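Local coordinates for protein ribulose-bisphosphate carboxylase (Alicyclobacillus acidocaldarius subsp. acidocaldarius, PDB 4NAS) that belongs to the RuBisCO large-chain family and joins an N-terminal domain to a larger TIM-barrel domain in which a calcium ion is bound, at residues 162-167 and 197-202; 246-251 and 293-298; 272-277 and 285-290; 362-367 and 376-381. One frame throughout, in Å; residues are numbered along the deposited sequence.

Interaction 1 of 4, residues 162-167 and 197-202; sequences EAFGEQ and AAKADE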
loop_
_atom_site.group_PDB
_atom_site.type_symbol
_atom_site.label_atom_id
_atom_site.label_comp_id
_atom_site.label_asym_id
_atom_site.label_seq_id
_atom_site.Cartn_x
_atom_site.Cartn_y
_atom_site.Cartn_z
ATOM N N GLU B 162 26.100 5.288 -22.940
ATOM C CA GLU B 162 26.676 6.607 -23.158
ATOM C C GLU B 162 26.135 7.603 -22.148
ATOM O O GLU B 162 26.879 8.455 -21.642
ATOM C CB GLU B 162 26.385 7.094 -24.576
ATOM C CG GLU B 162 26.714 8.553 -24.791
ATOM N N ALA B 163 24.838 7.486 -21.862
ATOM C CA ALA B 163 24.170 8.363 -20.916
ATOM C C ALA B 163 24.722 8.083 -19.523
ATOM O O ALA B 163 24.848 8.989 -18.702
ATOM C CB ALA B 163 22.656 8.138 -20.956
ATOM N N PHE B 164 25.049 6.823 -19.262
ATOM C CA PHE B 164 25.620 6.467 -17.975
ATOM C C PHE B 164 27.007 7.080 -17.879
ATOM O O PHE B 164 27.381 7.626 -16.840
ATOM C CB PHE B 164 25.682 4.947 -17.783
ATOM C CG PHE B 164 26.425 4.531 -16.545
ATOM C CD1 PHE B 164 25.796 4.533 -15.313
ATOM C CD2 PHE B 164 27.766 4.174 -16.612
ATOM C CE1 PHE B 164 26.481 4.165 -14.165
ATOM C CE2 PHE B 164 28.457 3.811 -15.470
ATOM C CZ PHE B 164 27.810 3.806 -14.244
ATOM N N GLY B 165 27.751 7.006 -18.981
ATOM C CA GLY B 165 29.114 7.493 -19.025
ATOM C C GLY B 165 29.219 8.985 -18.782
ATOM O O GLY B 165 30.082 9.433 -18.026
ATOM N N GLU B 166 28.346 9.751 -19.432
ATOM C CA GLU B 166 28.261 11.191 -19.222
ATOM C C GLU B 166 28.108 11.544 -17.751
ATOM O O GLU B 166 28.817 12.403 -17.251
ATOM C CB GLU B 166 27.111 11.800 -20.025
ATOM C CG GLU B 166 27.350 11.830 -21.531
ATOM C CD GLU B 166 28.587 12.634 -21.925
ATOM O OE1 GLU B 166 29.685 12.040 -22.042
ATOM O OE2 GLU B 166 28.456 13.861 -22.131
ATOM N N GLN B 167 27.184 10.883 -17.059
ATOM C CA GLN B 167 27.041 11.099 -15.617
ATOM C C GLN B 167 28.301 10.729 -14.828
ATOM O O GLN B 167 28.769 11.511 -13.998
ATOM C CB GLN B 167 25.812 10.369 -15.060
ATOM C CG GLN B 167 24.499 11.024 -15.459
ATOM C CD GLN B 167 23.333 10.080 -15.347
ATOM O OE1 GLN B 167 22.475 10.216 -14.454
ATOM N NE2 GLN B 167 23.283 9.107 -16.249
ATOM N N ALA B 197 28.896 -1.440 -15.487
ATOM C CA ALA B 197 30.100 -1.833 -14.763
ATOM C C ALA B 197 31.358 -1.585 -15.591
ATOM O O ALA B 197 32.312 -0.960 -15.117
ATOM C CB ALA B 197 30.018 -3.297 -14.359
ATOM N N ALA B 198 31.365 -2.067 -16.832
ATOM C CA ALA B 198 32.535 -1.900 -17.684
ATOM C C ALA B 198 32.821 -0.429 -17.987
ATOM O O ALA B 198 33.969 0.010 -17.912
ATOM C CB ALA B 198 32.393 -2.707 -18.976
ATOM N N LYS B 199 31.777 0.329 -18.319
ATOM C CA LYS B 199 31.936 1.738 -18.653
ATOM C C LYS B 199 32.509 2.468 -17.450
ATOM O O LYS B 199 33.441 3.267 -17.584
ATOM C CB LYS B 199 30.587 2.340 -19.050
ATOM C CG LYS B 199 30.646 3.751 -19.615
ATOM C CD LYS B 199 31.407 3.811 -20.962
ATOM C CE LYS B 199 31.129 5.134 -21.676
ATOM N NZ LYS B 199 32.285 5.601 -22.513
ATOM N N ALA B 200 31.964 2.161 -16.270
ATOM C CA ALA B 200 32.460 2.728 -15.020
ATOM C C ALA B 200 33.957 2.473 -14.830
ATOM O O ALA B 200 34.686 3.346 -14.366
ATOM C CB ALA B 200 31.666 2.192 -13.811
ATOM N N ASP B 201 34.402 1.276 -15.197
ATOM C CA ASP B 201 35.800 0.894 -15.060
ATOM C C ASP B 201 36.698 1.742 -15.952
ATOM O O ASP B 201 37.748 2.222 -15.525
ATOM C CB ASP B 201 35.976 -0.589 -15.384
ATOM C CG ASP B 201 35.565 -1.487 -14.237
ATOM O OD1 ASP B 201 35.616 -1.027 -13.079
ATOM O OD2 ASP B 201 35.198 -2.655 -14.486
ATOM N N GLU B 202 36.275 1.912 -17.198
ATOM C CA GLU B 202 36.964 2.778 -18.133
ATOM C C GLU B 202 37.078 4.190 -17.566
ATOM O O GLU B 202 38.165 4.761 -17.518
ATOM C CB GLU B 202 36.211 2.790 -19.465
ATOM C CG GLU B 202 36.723 3.790 -20.488
ATOM C CD GLU B 202 35.795 3.898 -21.689
ATOM O OE1 GLU B 202 35.386 2.846 -22.225
ATOM O OE2 GLU B 202 35.463 5.036 -22.089
#
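F164 and K199 run past each other in opposite directions, each leaving its own helix toward the other. The phenyl ring arrives edge first: A200 CB lies in the ring plane, 4.0 Å from F164 CE2, and the backbone A200 N is equally close to that corner at 4.0 Å. One atom back along the same edge, F164 CD2 stands 4.2 Å from K199 CB. With CG anti to the backbone N (chi1 173°), F164 projects across the gap. K199 runs past this CD2 edge, its chain bent at chi2 (65°) so that the methylenes lie alongside the opposing backbone, and CE comes to 4.1 Å from G165 CA. The absence of a side chain at G165 lets the two CA atoms of G165 and K199 approach to 6.4 Å. Helices 157-168 and 189-207 are part of the helical layer of the TIM barrel, and the short segments run roughly parallel, crossing at -36° with axes 9.7 Å apart. Y196 stacks on the F164 ring, and F149 and V175 also touch this side chain. Beyond the apolar stem of K199, NZ turns back to its own helix, where it makes a weak salt bridge to E202 OE2. On the flank away from 197-202, Q167 NE2 donates to A163 O at 2.9 Å, from well above the carbonyl plane, while Q167 OE1 accepts a hydrogen bond from S147 OG.

Interaction 2 of 4, residues 246-251 and 293-298; sequences YGYDVV and RLAGAD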
loop_
_atom_site.group_PDB
_atom_site.type_symbol
_atom_site.label_atom_id
_atom_site.label_comp_id
_atom_site.label_asym_id
_atom_site.label_seq_id
_atom_site.Cartn_x
_atom_site.Cartn_y
_atom_site.Cartn_z
ATOM N N TYR B 246 5.408 -2.143 -3.798
ATOM C CA TYR B 246 5.577 -3.585 -3.638
ATOM C C TYR B 246 5.047 -4.070 -2.293
ATOM O O TYR B 246 4.560 -5.195 -2.183
ATOM C CB TYR B 246 7.039 -3.968 -3.776
ATOM C CG TYR B 246 7.430 -4.331 -5.183
ATOM C CD1 TYR B 246 6.902 -5.464 -5.794
ATOM C CD2 TYR B 246 8.350 -3.566 -5.890
ATOM C CE1 TYR B 246 7.263 -5.813 -7.077
ATOM C CE2 TYR B 246 8.722 -3.916 -7.197
ATOM C CZ TYR B 246 8.172 -5.038 -7.776
ATOM O OH TYR B 246 8.544 -5.418 -9.046
ATOM N N GLY B 247 5.133 -3.210 -1.279
ATOM C CA GLY B 247 4.749 -3.583 0.071
ATOM C C GLY B 247 5.935 -3.751 0.993
ATOM O O GLY B 247 6.968 -4.274 0.577
ATOM N N TYR B 248 5.791 -3.384 2.269
ATOM C CA TYR B 248 6.958 -3.367 3.152
ATOM C C TYR B 248 7.499 -4.756 3.479
ATOM O O TYR B 248 8.717 -4.936 3.661
ATOM C CB TYR B 248 6.694 -2.579 4.450
ATOM C CG TYR B 248 6.443 -1.096 4.281
ATOM C CD1 TYR B 248 7.500 -0.179 4.300
ATOM C CD2 TYR B 248 5.156 -0.605 4.144
ATOM C CE1 TYR B 248 7.280 1.174 4.150
ATOM C CE2 TYR B 248 4.924 0.759 3.988
ATOM C CZ TYR B 248 5.987 1.642 4.009
ATOM O OH TYR B 248 5.756 2.993 3.862
ATOM N N ASP B 249 6.600 -5.729 3.592
ATOM C CA ASP B 249 7.016 -7.097 3.895
ATOM C C ASP B 249 7.819 -7.698 2.767
ATOM O O ASP B 249 8.711 -8.503 3.027
ATOM C CB ASP B 249 5.827 -7.996 4.210
ATOM C CG ASP B 249 5.276 -7.756 5.595
ATOM O OD1 ASP B 249 6.083 -7.680 6.551
ATOM O OD2 ASP B 249 4.044 -7.604 5.718
ATOM N N VAL B 250 7.466 -7.339 1.527
ATOM C CA VAL B 250 8.210 -7.771 0.358
ATOM C C VAL B 250 9.645 -7.292 0.469
ATOM O O VAL B 250 10.584 -8.091 0.342
ATOM C CB VAL B 250 7.624 -7.210 -0.967
ATOM C CG1 VAL B 250 8.668 -7.272 -2.063
ATOM C CG2 VAL B 250 6.412 -7.989 -1.403
ATOM N N VAL B 251 9.811 -5.988 0.702
ATOM C CA VAL B 251 11.137 -5.393 0.888
ATOM C C VAL B 251 11.881 -5.944 2.103
ATOM O O VAL B 251 13.106 -6.116 2.055
ATOM C CB VAL B 251 11.053 -3.832 0.934
ATOM C CG1 VAL B 251 12.433 -3.207 1.079
ATOM C CG2 VAL B 251 10.390 -3.338 -0.349
ATOM N N ARG B 293 13.132 2.450 7.537
ATOM C CA ARG B 293 14.284 1.950 8.289
ATOM C C ARG B 293 14.021 0.512 8.774
ATOM O O ARG B 293 14.890 -0.370 8.701
ATOM C CB ARG B 293 14.632 2.895 9.458
ATOM C CG ARG B 293 15.811 2.448 10.305
ATOM C CD ARG B 293 16.150 3.534 11.331
ATOM N NE ARG B 293 17.408 3.269 12.020
ATOM C CZ ARG B 293 17.875 4.006 13.024
ATOM N NH1 ARG B 293 19.028 3.686 13.602
ATOM N NH2 ARG B 293 17.171 5.037 13.468
ATOM N N LEU B 294 12.809 0.259 9.234
ATOM C CA LEU B 294 12.488 -1.082 9.730
ATOM C C LEU B 294 12.549 -2.110 8.607
ATOM O O LEU B 294 13.006 -3.232 8.804
ATOM C CB LEU B 294 11.091 -1.102 10.338
ATOM C CG LEU B 294 10.876 -0.276 11.614
ATOM C CD1 LEU B 294 9.381 -0.303 12.057
ATOM C CD2 LEU B 294 11.788 -0.771 12.714
ATOM N N ALA B 295 12.075 -1.705 7.431
ATOM C CA ALA B 295 11.992 -2.583 6.272
ATOM C C ALA B 295 13.371 -2.869 5.668
ATOM O O ALA B 295 13.548 -3.881 4.996
ATOM C CB ALA B 295 11.046 -1.983 5.224
ATOM N N GLY B 296 14.338 -1.972 5.884
ATOM C CA GLY B 296 15.715 -2.241 5.486
ATOM C C GLY B 296 16.342 -1.307 4.453
ATOM O O GLY B 296 17.359 -1.636 3.852
ATOM N N ALA B 297 15.753 -0.137 4.242
ATOM C CA ALA B 297 16.342 0.819 3.300
ATOM C C ALA B 297 17.706 1.253 3.839
ATOM O O ALA B 297 17.858 1.532 5.030
ATOM C CB ALA B 297 15.464 1.999 3.178
ATOM N N ASP B 298 18.710 1.285 2.982
ATOM C CA ASP B 298 19.993 1.823 3.421
ATOM C C ASP B 298 20.094 3.304 3.066
ATOM O O ASP B 298 20.863 4.052 3.671
ATOM C CB ASP B 298 21.141 1.043 2.800
ATOM C CG ASP B 298 21.124 -0.409 3.194
ATOM O OD1 ASP B 298 21.512 -0.695 4.336
ATOM O OD2 ASP B 298 20.705 -1.254 2.369
#
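Y248 and V251, one helical turn apart, pack on A295 where two neighbouring helices of the TIM barrel meet: the N-terminal turn of helix 248-256 and the C-terminal end of helix 284-295. G247, with positive phi (108°), leaves the short helix 243-246 and occupies the N-cap position of the next one. The Y248 ring has CG anti to the carbonyl carbon (chi1 -65°) and presents its edge to the methyl group, with CD1 4.1 Å from A295 CB. Y248 O lies at the same distance, 4.1 Å, from A295 CB, and CA atoms of Y248 and A295 are 6.0 Å apart. The phenol end reaches further along helix 284-295, where Y248 OH hydrogen-bonds to V287 O. D249 points away, its carboxylate accepting from F91 N and A92 N; V250 packs against V250 of the second subunit. V251 completes the contact beside the Schellman motif that ends helix 284-295, in which G296, at positive phi (118°), is the C-prime residue. Here V251 O lies 3.7 Å from A295 O, two acceptors that cannot bond each other, and V251 CG1 comes to 4.1 Å from A295 O, a buried carbonyl oxygen with no polar partner in the model.

Interaction 3 of 4, residues 272-277 and 285-290; sequences GALYGS and DIVLGQ
Y275 overlaps L288 at the far part of its ring, where CE2 comes to 3.8 Å from CD1 of the leucine, and the two side chains cross at about a right angle. The tyrosine reaches this place through an uncommon first torsion: at chi1 74° its CG sits between the backbone N and the carbonyl carbon, which folds the ring back over its own helical turn. G272 CA consequently lies 3.6 Å above one face of the ring, displaced toward the rim. A second, looser apolar touch lies alongside, where L274 CB is 4.3 Å from V287 CG2. The CA atoms of Y275 and V287 remain 7.7 Å apart, so side chains rather than backbones make the contact. Within 285-290 the backbone opens into a wider pi-type turn over 286-290, with Q290 N bonded to D285 O at 3.0 Å. P303 of strand 299-303, the next barrel strand, touches both Y275 and L288; L274 packs against L274, and Y275 against M104, of the second subunit. Helix 272-275 and strand 281-282 lie in the connection from strand 264-267 to helix 284-295, and the contact therefore folds an elaborated strand-to-helix connection back onto its own helix, within one beta-alpha unit of the TIM barrel.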
loop_
_atom_site.group_PDB
_atom_site.type_symbol
_atom_site.label_atom_id
_atom_site.label_comp_id
_atom_site.label_asym_id
_atom_site.label_seq_id
_atom_site.Cartn_x
_atom_site.Cartn_y
_atom_site.Cartn_z
ATOM N N GLY B 272 2.791 9.383 -1.498
ATOM C CA GLY B 272 1.933 10.554 -1.382
ATOM C C GLY B 272 0.455 10.240 -1.362
ATOM O O GLY B 272 -0.353 11.052 -0.912
ATOM N N ALA B 273 0.069 9.065 -1.861
ATOM C CA ALA B 273 -1.330 8.680 -1.797
ATOM C C ALA B 273 -1.737 8.365 -0.373
ATOM O O ALA B 273 -2.927 8.320 -0.082
ATOM C CB ALA B 273 -1.617 7.462 -2.711
ATOM N N LEU B 274 -0.750 8.146 0.502
ATOM C CA LEU B 274 -1.017 7.845 1.902
ATOM C C LEU B 274 -0.907 9.101 2.773
ATOM O O LEU B 274 -1.670 9.261 3.703
ATOM C CB LEU B 274 -0.068 6.755 2.435
ATOM C CG LEU B 274 -0.301 5.344 1.867
ATOM C CD1 LEU B 274 0.864 4.422 2.179
ATOM C CD2 LEU B 274 -1.619 4.759 2.364
ATOM N N TYR B 275 0.017 10.006 2.451
ATOM C CA TYR B 275 0.307 11.110 3.373
ATOM C C TYR B 275 -0.104 12.507 2.911
ATOM O O TYR B 275 -0.058 13.463 3.689
ATOM C CB TYR B 275 1.787 11.080 3.768
ATOM C CG TYR B 275 2.740 11.540 2.672
ATOM C CD1 TYR B 275 2.759 12.869 2.272
ATOM C CD2 TYR B 275 3.631 10.659 2.061
ATOM C CE1 TYR B 275 3.584 13.311 1.273
ATOM C CE2 TYR B 275 4.497 11.110 1.068
ATOM C CZ TYR B 275 4.450 12.445 0.688
ATOM O OH TYR B 275 5.261 12.976 -0.274
ATOM N N GLY B 276 -0.484 12.629 1.648
ATOM C CA GLY B 276 -0.741 13.925 1.043
ATOM C C GLY B 276 -1.779 14.787 1.731
ATOM O O GLY B 276 -1.631 16.011 1.858
ATOM N N SER B 277 -2.842 14.144 2.184
ATOM C CA SER B 277 -3.915 14.859 2.836
ATOM C C SER B 277 -3.533 15.217 4.274
ATOM O O SER B 277 -2.916 14.423 4.977
ATOM C CB SER B 277 -5.176 14.005 2.844
ATOM O OG SER B 277 -5.954 14.295 3.986
ATOM N N ASP B 285 6.248 10.941 7.930
ATOM C CA ASP B 285 7.446 10.480 8.620
ATOM C C ASP B 285 7.377 8.989 8.959
ATOM O O ASP B 285 8.408 8.323 9.139
ATOM C CB ASP B 285 7.731 11.312 9.871
ATOM C CG ASP B 285 6.610 11.228 10.874
ATOM O OD1 ASP B 285 5.504 11.709 10.544
ATOM O OD2 ASP B 285 6.828 10.677 11.971
ATOM N N ILE B 286 6.163 8.465 9.066
ATOM C CA ILE B 286 5.992 7.056 9.357
ATOM C C ILE B 286 6.233 6.304 8.051
ATOM O O ILE B 286 7.026 5.370 7.996
ATOM C CB ILE B 286 4.576 6.756 9.921
ATOM C CG1 ILE B 286 4.385 7.419 11.289
ATOM C CG2 ILE B 286 4.285 5.211 9.967
ATOM C CD1 ILE B 286 2.915 7.366 11.788
ATOM N N VAL B 287 5.573 6.759 6.995
ATOM C CA VAL B 287 5.606 6.078 5.688
ATOM C C VAL B 287 7.019 6.068 5.071
ATOM O O VAL B 287 7.511 5.036 4.598
ATOM C CB VAL B 287 4.633 6.749 4.700
ATOM C CG1 VAL B 287 4.727 6.100 3.315
ATOM C CG2 VAL B 287 3.186 6.684 5.218
ATOM N N LEU B 288 7.673 7.222 5.112
ATOM C CA LEU B 288 8.991 7.376 4.488
ATOM C C LEU B 288 10.141 7.292 5.467
ATOM O O LEU B 288 11.303 7.313 5.063
ATOM C CB LEU B 288 9.062 8.717 3.736
ATOM C CG LEU B 288 8.022 8.833 2.630
ATOM C CD1 LEU B 288 8.043 10.218 1.988
ATOM C CD2 LEU B 288 8.257 7.752 1.577
ATOM N N GLY B 289 9.855 7.183 6.761
ATOM C CA GLY B 289 10.947 7.245 7.712
ATOM C C GLY B 289 11.051 6.018 8.588
ATOM O O GLY B 289 11.922 5.153 8.406
ATOM N N GLN B 290 10.136 5.957 9.541
ATOM C CA GLN B 290 10.059 4.864 10.498
ATOM C C GLN B 290 9.956 3.502 9.823
ATOM O O GLN B 290 10.747 2.606 10.097
ATOM C CB GLN B 290 8.848 5.090 11.407
ATOM C CG GLN B 290 8.754 4.134 12.608
ATOM C CD GLN B 290 7.700 4.595 13.607
ATOM O OE1 GLN B 290 6.697 5.197 13.228
ATOM N NE2 GLN B 290 7.915 4.301 14.885
#

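Interaction 4 of 4, residues 362-367 and 376-381; sequences GGIHGH and RAFFDA
The rings of F378 and H367 carry this contact, one from each segment, and both are met at an oblique angle. I364 CD1 reaches F378 on one corner, 3.8 Å from CE2 and 3.9 Å from CD2, while G363 O lies 4.0 Å from the same CE2. The imidazole of H367 offers its carbon CD2 to A377 CB at 4.2 Å. Its CG is anti to the backbone N (chi1 -171°), a setting that extends the ring away from the end of helix 362-365 toward helix 371-386. I364 does not start out facing the other segment; its outer CD1 does the touching. At G363 the lack of a side chain lets CE2 of F378 settle near the main chain. Both helices follow strand 357-359 of the TIM-barrel domain, and P342 and V345 also border F378. The H367 nitrogens are used outside the pair: ND1 accepts from G369 N, and NE2 pairs with A400 O, which is consistent with a hydrogen on NE2. Across the two segments the chemistry is thus largely apolar, with one carbonyl oxygen beside the F378 ring; polar bonding fixes the imidazole's rotation from outside, so van der Waals packing probably accounts for most of the attraction between the segments.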
loop_
_atom_site.group_PDB
_atom_site.type_symbol
_atom_site.label_atom_id
_atom_site.label_comp_id
_atom_site.label_asym_id
_atom_site.label_seq_id
_atom_site.Cartn_x
_atom_site.Cartn_y
_atom_site.Cartn_z
ATOM N N GLY B 362 17.730 17.350 -12.240
ATOM C CA GLY B 362 17.883 18.531 -13.071
ATOM C C GLY B 362 19.153 19.275 -12.711
ATOM O O GLY B 362 19.713 19.993 -13.538
ATOM N N GLY B 363 19.617 19.100 -11.475
ATOM C CA GLY B 363 20.870 19.696 -11.044
ATOM C C GLY B 363 22.061 19.214 -11.853
ATOM O O GLY B 363 23.028 19.953 -12.081
ATOM N N ILE B 364 22.001 17.966 -12.293
ATOM C CA ILE B 364 23.053 17.414 -13.147
ATOM C C ILE B 364 22.751 17.693 -14.613
ATOM O O ILE B 364 23.564 18.271 -15.340
ATOM C CB ILE B 364 23.180 15.898 -12.966
ATOM C CG1 ILE B 364 23.556 15.586 -11.530
ATOM C CG2 ILE B 364 24.235 15.335 -13.901
ATOM C CD1 ILE B 364 24.938 16.005 -11.195
ATOM N N HIS B 365 21.565 17.303 -15.050
ATOM C CA HIS B 365 21.247 17.420 -16.473
ATOM C C HIS B 365 20.887 18.824 -16.943
ATOM O O HIS B 365 21.013 19.127 -18.132
ATOM C CB HIS B 365 20.185 16.404 -16.871
ATOM C CG HIS B 365 20.616 14.991 -16.634
ATOM N ND1 HIS B 365 21.466 14.319 -17.490
ATOM C CD2 HIS B 365 20.343 14.132 -15.621
ATOM C CE1 HIS B 365 21.682 13.100 -17.023
ATOM N NE2 HIS B 365 21.013 12.964 -15.891
ATOM N N GLY B 366 20.460 19.681 -16.020
ATOM C CA GLY B 366 20.121 21.051 -16.377
ATOM C C GLY B 366 21.337 21.962 -16.453
ATOM O O GLY B 366 21.205 23.130 -16.798
ATOM N N HIS B 367 22.516 21.439 -16.114
ATOM C CA HIS B 367 23.711 22.265 -16.097
ATOM C C HIS B 367 24.098 22.655 -17.529
ATOM O O HIS B 367 24.122 21.814 -18.429
ATOM C CB HIS B 367 24.854 21.555 -15.378
ATOM C CG HIS B 367 26.052 22.425 -15.135
ATOM N ND1 HIS B 367 26.891 22.841 -16.148
ATOM C CD2 HIS B 367 26.561 22.938 -13.991
ATOM C CE1 HIS B 367 27.858 23.582 -15.637
ATOM N NE2 HIS B 367 27.683 23.652 -14.331
ATOM N N ARG B 376 30.609 17.862 -11.568
ATOM C CA ARG B 376 31.803 18.555 -11.075
ATOM C C ARG B 376 31.400 19.700 -10.145
ATOM O O ARG B 376 32.000 19.880 -9.080
ATOM C CB ARG B 376 32.665 19.075 -12.235
ATOM C CG ARG B 376 33.290 17.961 -13.057
ATOM C CD ARG B 376 34.069 18.493 -14.235
ATOM N NE ARG B 376 35.282 19.182 -13.814
ATOM C CZ ARG B 376 36.447 18.576 -13.630
ATOM N NH1 ARG B 376 36.547 17.268 -13.834
ATOM N NH2 ARG B 376 37.514 19.278 -13.255
ATOM N N ALA B 377 30.367 20.441 -10.559
ATOM C CA ALA B 377 29.774 21.530 -9.771
ATOM C C ALA B 377 29.500 21.173 -8.316
ATOM O O ALA B 377 29.781 21.961 -7.412
ATOM C CB ALA B 377 28.479 21.988 -10.411
ATOM N N PHE B 378 28.921 20.001 -8.083
ATOM C CA PHE B 378 28.612 19.602 -6.717
ATOM C C PHE B 378 29.901 19.353 -5.949
ATOM O O PHE B 378 30.057 19.788 -4.807
ATOM C CB PHE B 378 27.687 18.380 -6.677
ATOM C CG PHE B 378 26.248 18.697 -7.005
ATOM C CD1 PHE B 378 25.397 19.215 -6.032
ATOM C CD2 PHE B 378 25.738 18.460 -8.275
ATOM C CE1 PHE B 378 24.070 19.516 -6.327
ATOM C CE2 PHE B 378 24.420 18.756 -8.577
ATOM C CZ PHE B 378 23.581 19.284 -7.601
ATOM N N PHE B 379 30.837 18.665 -6.579
ATOM C CA PHE B 379 32.137 18.469 -5.966
ATOM C C PHE B 379 32.884 19.792 -5.684
ATOM O O PHE B 379 33.576 19.911 -4.666
ATOM C CB PHE B 379 32.961 17.449 -6.772
ATOM C CG PHE B 379 32.503 16.022 -6.573
ATOM C CD1 PHE B 379 32.821 15.334 -5.405
ATOM C CD2 PHE B 379 31.738 15.377 -7.531
ATOM C CE1 PHE B 379 32.387 14.028 -5.197
ATOM C CE2 PHE B 379 31.299 14.057 -7.327
ATOM C CZ PHE B 379 31.631 13.388 -6.163
ATOM N N ASP B 380 32.702 20.796 -6.543
ATOM C CA ASP B 380 33.287 22.126 -6.312
ATOM C C ASP B 380 32.734 22.795 -5.035
ATOM O O ASP B 380 33.476 23.397 -4.241
ATOM C CB ASP B 380 33.054 23.046 -7.525
ATOM C CG ASP B 380 33.863 22.634 -8.755
ATOM O OD1 ASP B 380 34.954 22.053 -8.581
ATOM O OD2 ASP B 380 33.409 22.905 -9.898
ATOM N N ALA B 381 31.426 22.684 -4.853
ATOM C CA ALA B 381 30.747 23.203 -3.668
ATOM C C ALA B 381 31.125 22.430 -2.411
ATOM O O ALA B 381 31.275 23.009 -1.336
ATOM C CB ALA B 381 29.233 23.166 -3.875
#

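Along the chain, interaction 1 closes before interaction 2 opens, interaction 3 is nested inside the loop closed by interaction 2, and interaction 4 comes last. All lie in the TIM-barrel domain. Interactions 2 and 3 share helix 284-295, with centres 14 Å apart, and both touch the second subunit, so they lie on the part of the domain that faces the dimer partner. Interactions 1 and 4 have centres 17 Å apart and meet through a weak hydrogen bond between Q167 and H365; no other chain of the assembly touches them. About 29 Å separates the centres of interactions 1 and 2, and also those of 3 and 4. The four contacts thus tie helices together on two separate sides of one barrel domain.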